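Local structure of putative TetR-family transcriptional regulator (Rhodococcus sp., 2G3B) at residues I88-N102 / A157-K169. The protein probably binds operator DNA as a dimeric transcriptional repressor of the TetR family. Residues are numbered along the deposited sequence; the frame is centred on the assembly and turned at random.
Sequences IQDRPEVVENSLAWN and ALVEGLSGRWLCK
Ser163 OG, which Ile88 CD1 approaches across the contact, donates to Val159 O at 2.7 Å and accepts from a water that also bonds Ser98 OG, so the buried hydroxyl is held twice and linked through that water to Ser98 on the facing helix. A chi1 of -175° sets Ser98 OG anti to the backbone N and brings it to the edge of the Trp166 ring, 3.6 Å from Trp166 CZ3. From the loop leading into helix 92-110, Ile88 CG2 sits over the centre of one face of the Trp166 six-membered ring, a CH-pi contact 3.7 Å from the centroid, while Gln89 O lies at the ring edge and Trp166 NE1 hydrogen-bonds Thr173 OG1. A serine in place of Trp166 would probably open a gap beneath Ile88 and leave Thr173 without its indole partner. Helices 92-102 and 157-167 cross at -104° and belong to the all-helical C-terminal domain of a TetR-type regulator; helix 148-167 also meets the second subunit, whose Arg165 pairs with Glu160 OE2. Beyond the indole, Leu167 CD2 packs 3.7 Å from Leu99 CD2, and Leu167 CD1 touches Asn102 CB. A second water, 2.7 Å from Asn102 ND2, which donates to it, in turn donates to Glu160 O. The Glu160 carboxylate, salt-bridged to Arg105 through OE1, stands nearly perpendicular (89°) to the Trp101 ring at its NE1 edge.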
loop_
_atom_site.group_PDB
_atom_site.type_symbol
_atom_site.label_atom_id
_atom_site.label_comp_id
_atom_site.label_asym_id
_atom_site.label_seq_id
_atom_site.Cartn_x
_atom_site.Cartn_y
_atom_site.Cartn_z
ATOM N N ILE A 88 -10.834 -7.733 1.838
ATOM C CA ILE A 88 -10.545 -8.165 0.474
ATOM C C ILE A 88 -11.568 -9.193 0.030
ATOM O O ILE A 88 -11.474 -10.357 0.371
ATOM C CB ILE A 88 -9.071 -8.625 0.251
ATOM C CG1 ILE A 88 -8.090 -7.489 0.599
ATOM C CG2 ILE A 88 -8.875 -9.173 -1.211
ATOM C CD1 ILE A 88 -6.619 -7.936 0.649
ATOM N N GLN A 89 -12.551 -8.711 -0.750
ATOM C CA GLN A 89 -13.736 -9.475 -1.179
ATOM C C GLN A 89 -14.197 -8.914 -2.486
ATOM O O GLN A 89 -14.084 -7.712 -2.706
ATOM C CB GLN A 89 -14.955 -9.347 -0.204
ATOM C CG GLN A 89 -14.664 -9.604 1.247
ATOM C CD GLN A 89 -15.947 -9.688 2.088
ATOM O OE1 GLN A 89 -16.843 -10.488 1.795
ATOM N NE2 GLN A 89 -16.051 -8.839 3.106
ATOM N N ASP A 90 -14.673 -9.788 -3.366
ATOM C CA ASP A 90 -15.256 -9.400 -4.655
ATOM C C ASP A 90 -16.718 -9.001 -4.430
ATOM O O ASP A 90 -17.647 -9.730 -4.855
ATOM C CB ASP A 90 -15.250 -10.593 -5.627
ATOM C CG ASP A 90 -13.856 -11.018 -6.045
ATOM O OD1 ASP A 90 -12.941 -10.163 -6.065
ATOM O OD2 ASP A 90 -13.655 -12.241 -6.337
ATOM N N ARG A 91 -16.909 -7.927 -3.679
ATOM C CA ARG A 91 -18.227 -7.292 -3.455
ATOM C C ARG A 91 -18.076 -5.817 -3.781
ATOM O O ARG A 91 -17.072 -5.217 -3.476
ATOM C CB ARG A 91 -18.695 -7.386 -2.017
ATOM C CG ARG A 91 -18.817 -8.809 -1.522
ATOM C CD ARG A 91 -19.894 -8.860 -0.466
ATOM N NE ARG A 91 -19.395 -9.459 0.751
ATOM C CZ ARG A 91 -20.056 -9.467 1.899
ATOM N NH1 ARG A 91 -21.264 -8.900 1.997
ATOM N NH2 ARG A 91 -19.502 -10.058 2.951
ATOM N N PRO A 92 -19.077 -5.235 -4.481
ATOM C CA PRO A 92 -18.900 -3.894 -5.028
ATOM C C PRO A 92 -18.489 -2.849 -4.010
ATOM O O PRO A 92 -17.568 -2.072 -4.302
ATOM C CB PRO A 92 -20.287 -3.561 -5.685
ATOM C CG PRO A 92 -20.949 -4.910 -5.852
ATOM C CD PRO A 92 -20.353 -5.863 -4.837
ATOM N N GLU A 93 -19.138 -2.820 -2.835
ATOM C CA GLU A 93 -18.790 -1.863 -1.798
ATOM C C GLU A 93 -17.382 -2.030 -1.253
ATOM O O GLU A 93 -16.713 -1.038 -0.967
ATOM C CB GLU A 93 -19.739 -1.899 -0.616
ATOM C CG GLU A 93 -21.103 -1.218 -0.864
ATOM C CD GLU A 93 -21.735 -0.804 0.448
ATOM O OE1 GLU A 93 -22.603 0.066 0.407
ATOM O OE2 GLU A 93 -21.339 -1.332 1.537
ATOM N N VAL A 94 -16.956 -3.280 -1.059
ATOM C CA VAL A 94 -15.619 -3.558 -0.550
ATOM C C VAL A 94 -14.577 -3.139 -1.557
ATOM O O VAL A 94 -13.541 -2.599 -1.174
ATOM C CB VAL A 94 -15.469 -5.068 -0.112
ATOM C CG1 VAL A 94 -14.044 -5.412 0.315
ATOM C CG2 VAL A 94 -16.439 -5.375 1.067
ATOM N N VAL A 95 -14.852 -3.360 -2.852
ATOM C CA VAL A 95 -13.892 -2.988 -3.892
ATOM C C VAL A 95 -13.790 -1.468 -3.898
ATOM O O VAL A 95 -12.693 -0.874 -3.966
ATOM C CB VAL A 95 -14.341 -3.511 -5.303
ATOM C CG1 VAL A 95 -13.575 -2.835 -6.433
ATOM C CG2 VAL A 95 -14.150 -5.031 -5.382
ATOM N N GLU A 96 -14.956 -0.826 -3.910
ATOM C CA GLU A 96 -14.955 0.640 -3.906
ATOM C C GLU A 96 -14.246 1.213 -2.687
ATOM O O GLU A 96 -13.461 2.147 -2.822
ATOM C CB GLU A 96 -16.365 1.174 -4.010
ATOM C CG GLU A 96 -16.325 2.688 -4.221
ATOM C CD GLU A 96 -17.663 3.287 -4.110
ATOM O OE1 GLU A 96 -18.142 3.428 -2.973
ATOM O OE2 GLU A 96 -18.263 3.560 -5.163
ATOM N N ASN A 97 -14.526 0.706 -1.494
ATOM C CA ASN A 97 -13.862 1.217 -0.282
ATOM C C ASN A 97 -12.357 1.117 -0.452
ATOM O O ASN A 97 -11.612 1.998 -0.074
ATOM C CB ASN A 97 -14.089 0.274 0.939
ATOM C CG ASN A 97 -15.337 0.601 1.708
ATOM O OD1 ASN A 97 -15.959 1.666 1.490
ATOM N ND2 ASN A 97 -15.733 -0.322 2.646
ATOM N N SER A 98 -11.944 -0.035 -0.990
ATOM C CA SER A 98 -10.541 -0.344 -1.196
ATOM C C SER A 98 -9.852 0.581 -2.213
ATOM O O SER A 98 -8.751 1.093 -1.930
ATOM C CB SER A 98 -10.427 -1.838 -1.531
ATOM O OG SER A 98 -9.078 -2.153 -1.626
ATOM N N LEU A 99 -10.509 0.838 -3.365
ATOM C CA LEU A 99 -10.040 1.802 -4.323
ATOM C C LEU A 99 -9.881 3.194 -3.729
ATOM O O LEU A 99 -8.858 3.840 -3.986
ATOM C CB LEU A 99 -10.957 1.902 -5.569
ATOM C CG LEU A 99 -10.985 0.685 -6.466
ATOM C CD1 LEU A 99 -12.305 0.701 -7.312
ATOM C CD2 LEU A 99 -9.666 0.696 -7.352
ATOM N N ALA A 100 -10.896 3.665 -2.996
ATOM C CA ALA A 100 -10.897 5.019 -2.395
ATOM C C ALA A 100 -9.787 5.124 -1.358
ATOM O O ALA A 100 -9.027 6.075 -1.379
ATOM C CB ALA A 100 -12.244 5.335 -1.763
ATOM N N TRP A 101 -9.612 4.084 -0.528
ATOM C CA TRP A 101 -8.556 4.100 0.469
ATOM C C TRP A 101 -7.188 4.106 -0.217
ATOM O O TRP A 101 -6.310 4.849 0.176
ATOM C CB TRP A 101 -8.689 2.867 1.383
ATOM C CG TRP A 101 -7.821 2.910 2.538
ATOM C CD1 TRP A 101 -6.546 2.374 2.649
ATOM C CD2 TRP A 101 -8.125 3.506 3.801
ATOM N NE1 TRP A 101 -6.061 2.639 3.915
ATOM C CE2 TRP A 101 -7.002 3.326 4.636
ATOM C CE3 TRP A 101 -9.224 4.224 4.296
ATOM C CZ2 TRP A 101 -6.965 3.800 5.966
ATOM C CZ3 TRP A 101 -9.183 4.696 5.604
ATOM C CH2 TRP A 101 -8.053 4.472 6.424
ATOM N N ASN A 102 -6.999 3.234 -1.202
ATOM C CA ASN A 102 -5.794 3.199 -2.019
ATOM C C ASN A 102 -5.409 4.586 -2.571
ATOM O O ASN A 102 -4.245 5.006 -2.473
ATOM C CB ASN A 102 -6.034 2.224 -3.190
ATOM C CG ASN A 102 -4.741 1.664 -3.758
ATOM O OD1 ASN A 102 -4.342 2.014 -4.857
ATOM N ND2 ASN A 102 -4.087 0.798 -3.007
ATOM N N ALA A 157 -1.085 -3.007 7.799
ATOM C CA ALA A 157 -0.191 -2.608 6.701
ATOM C C ALA A 157 -0.115 -3.697 5.608
ATOM O O ALA A 157 -0.076 -3.394 4.399
ATOM C CB ALA A 157 1.225 -2.245 7.224
ATOM N N LEU A 158 -0.068 -4.959 6.029
ATOM C CA LEU A 158 -0.142 -6.121 5.107
ATOM C C LEU A 158 -1.434 -6.117 4.261
ATOM O O LEU A 158 -1.401 -6.281 3.042
ATOM C CB LEU A 158 0.000 -7.475 5.872
ATOM C CG LEU A 158 -0.235 -8.739 5.023
ATOM C CD1 LEU A 158 0.870 -8.835 3.849
ATOM C CD2 LEU A 158 -0.313 -10.039 5.869
ATOM N N VAL A 159 -2.560 -5.846 4.892
ATOM C CA VAL A 159 -3.826 -5.695 4.115
ATOM C C VAL A 159 -3.707 -4.575 3.049
ATOM O O VAL A 159 -4.094 -4.757 1.909
ATOM C CB VAL A 159 -5.038 -5.389 5.079
ATOM C CG1 VAL A 159 -6.319 -4.903 4.299
ATOM C CG2 VAL A 159 -5.316 -6.635 5.994
ATOM N N GLU A 160 -3.142 -3.417 3.423
ATOM C CA GLU A 160 -3.000 -2.336 2.458
ATOM C C GLU A 160 -2.053 -2.708 1.297
ATOM O O GLU A 160 -2.324 -2.406 0.158
ATOM C CB GLU A 160 -2.456 -1.082 3.194
ATOM C CG GLU A 160 -3.568 -0.349 4.004
ATOM C CD GLU A 160 -3.116 1.065 4.399
ATOM O OE1 GLU A 160 -2.664 1.839 3.516
ATOM O OE2 GLU A 160 -3.197 1.413 5.579
ATOM N N GLY A 161 -0.934 -3.344 1.614
ATOM C CA GLY A 161 0.005 -3.777 0.558
ATOM C C GLY A 161 -0.610 -4.825 -0.361
ATOM O O GLY A 161 -0.437 -4.739 -1.600
ATOM N N LEU A 162 -1.292 -5.817 0.214
ATOM C CA LEU A 162 -1.966 -6.806 -0.627
ATOM C C LEU A 162 -3.044 -6.158 -1.461
ATOM O O LEU A 162 -3.196 -6.518 -2.623
ATOM C CB LEU A 162 -2.611 -7.910 0.216
ATOM C CG LEU A 162 -1.572 -8.870 0.855
ATOM C CD1 LEU A 162 -2.230 -9.768 1.892
ATOM C CD2 LEU A 162 -0.889 -9.724 -0.227
ATOM N N SER A 163 -3.822 -5.259 -0.842
ATOM C CA SER A 163 -4.912 -4.562 -1.566
ATOM C C SER A 163 -4.387 -3.739 -2.745
ATOM O O SER A 163 -5.014 -3.712 -3.806
ATOM C CB SER A 163 -5.695 -3.652 -0.627
ATOM O OG SER A 163 -6.313 -4.480 0.389
ATOM N N GLY A 164 -3.219 -3.118 -2.570
ATOM C CA GLY A 164 -2.619 -2.333 -3.670
ATOM C C GLY A 164 -2.345 -3.226 -4.874
ATOM O O GLY A 164 -2.562 -2.814 -6.023
ATOM N N ARG A 165 -1.830 -4.439 -4.642
ATOM C CA ARG A 165 -1.569 -5.384 -5.735
ATOM C C ARG A 165 -2.854 -5.957 -6.322
ATOM O O ARG A 165 -2.989 -6.168 -7.535
ATOM C CB ARG A 165 -0.720 -6.529 -5.156
ATOM C CG ARG A 165 0.721 -6.063 -4.805
ATOM C CD ARG A 165 1.639 -7.278 -4.710
ATOM N NE ARG A 165 2.954 -6.839 -4.171
ATOM C CZ ARG A 165 3.782 -7.638 -3.513
ATOM N NH1 ARG A 165 3.409 -8.906 -3.294
ATOM N NH2 ARG A 165 4.963 -7.167 -3.086
ATOM N N TRP A 166 -3.810 -6.173 -5.433
ATOM C CA TRP A 166 -5.111 -6.737 -5.805
ATOM C C TRP A 166 -5.835 -5.809 -6.777
ATOM O O TRP A 166 -6.390 -6.273 -7.761
ATOM C CB TRP A 166 -5.936 -6.912 -4.543
ATOM C CG TRP A 166 -7.369 -7.396 -4.719
ATOM C CD1 TRP A 166 -7.803 -8.546 -5.372
ATOM C CD2 TRP A 166 -8.517 -6.833 -4.088
ATOM N NE1 TRP A 166 -9.173 -8.684 -5.197
ATOM C CE2 TRP A 166 -9.633 -7.635 -4.438
ATOM C CE3 TRP A 166 -8.720 -5.676 -3.295
ATOM C CZ2 TRP A 166 -10.954 -7.336 -3.998
ATOM C CZ3 TRP A 166 -9.988 -5.368 -2.865
ATOM C CH2 TRP A 166 -11.119 -6.202 -3.233
ATOM N N LEU A 167 -5.821 -4.523 -6.466
ATOM C CA LEU A 167 -6.447 -3.520 -7.303
ATOM C C LEU A 167 -5.792 -3.276 -8.671
ATOM O O LEU A 167 -6.448 -2.715 -9.573
ATOM C CB LEU A 167 -6.581 -2.217 -6.520
ATOM C CG LEU A 167 -7.450 -2.261 -5.266
ATOM C CD1 LEU A 167 -7.190 -0.991 -4.426
ATOM C CD2 LEU A 167 -8.946 -2.456 -5.654
ATOM N N CYS A 168 -4.509 -3.644 -8.826
ATOM C CA CYS A 168 -3.778 -3.669 -10.109
ATOM C C CYS A 168 -3.957 -4.989 -10.866
ATOM O O CYS A 168 -3.232 -5.269 -11.839
ATOM C CB CYS A 168 -2.239 -3.598 -9.821
ATOM S SG CYS A 168 -1.699 -2.088 -9.143
ATOM N N LYS A 169 -4.823 -5.870 -10.348
ATOM C CA LYS A 169 -4.991 -7.250 -10.813
ATOM C C LYS A 169 -3.726 -8.078 -10.817
ATOM O O LYS A 169 -3.612 -9.010 -11.598
ATOM C CB LYS A 169 -5.625 -7.290 -12.220
ATOM C CG LYS A 169 -6.859 -6.389 -12.374
ATOM C CD LYS A 169 -8.096 -7.090 -11.867
ATOM C CE LYS A 169 -9.377 -6.310 -12.203
ATOM N NZ LYS A 169 -10.157 -6.847 -13.423
HETATM O O HOH W 1 -8.794 -3.708 0.971
HETATM O O HOH W 2 -4.214 -0.316 -0.558
#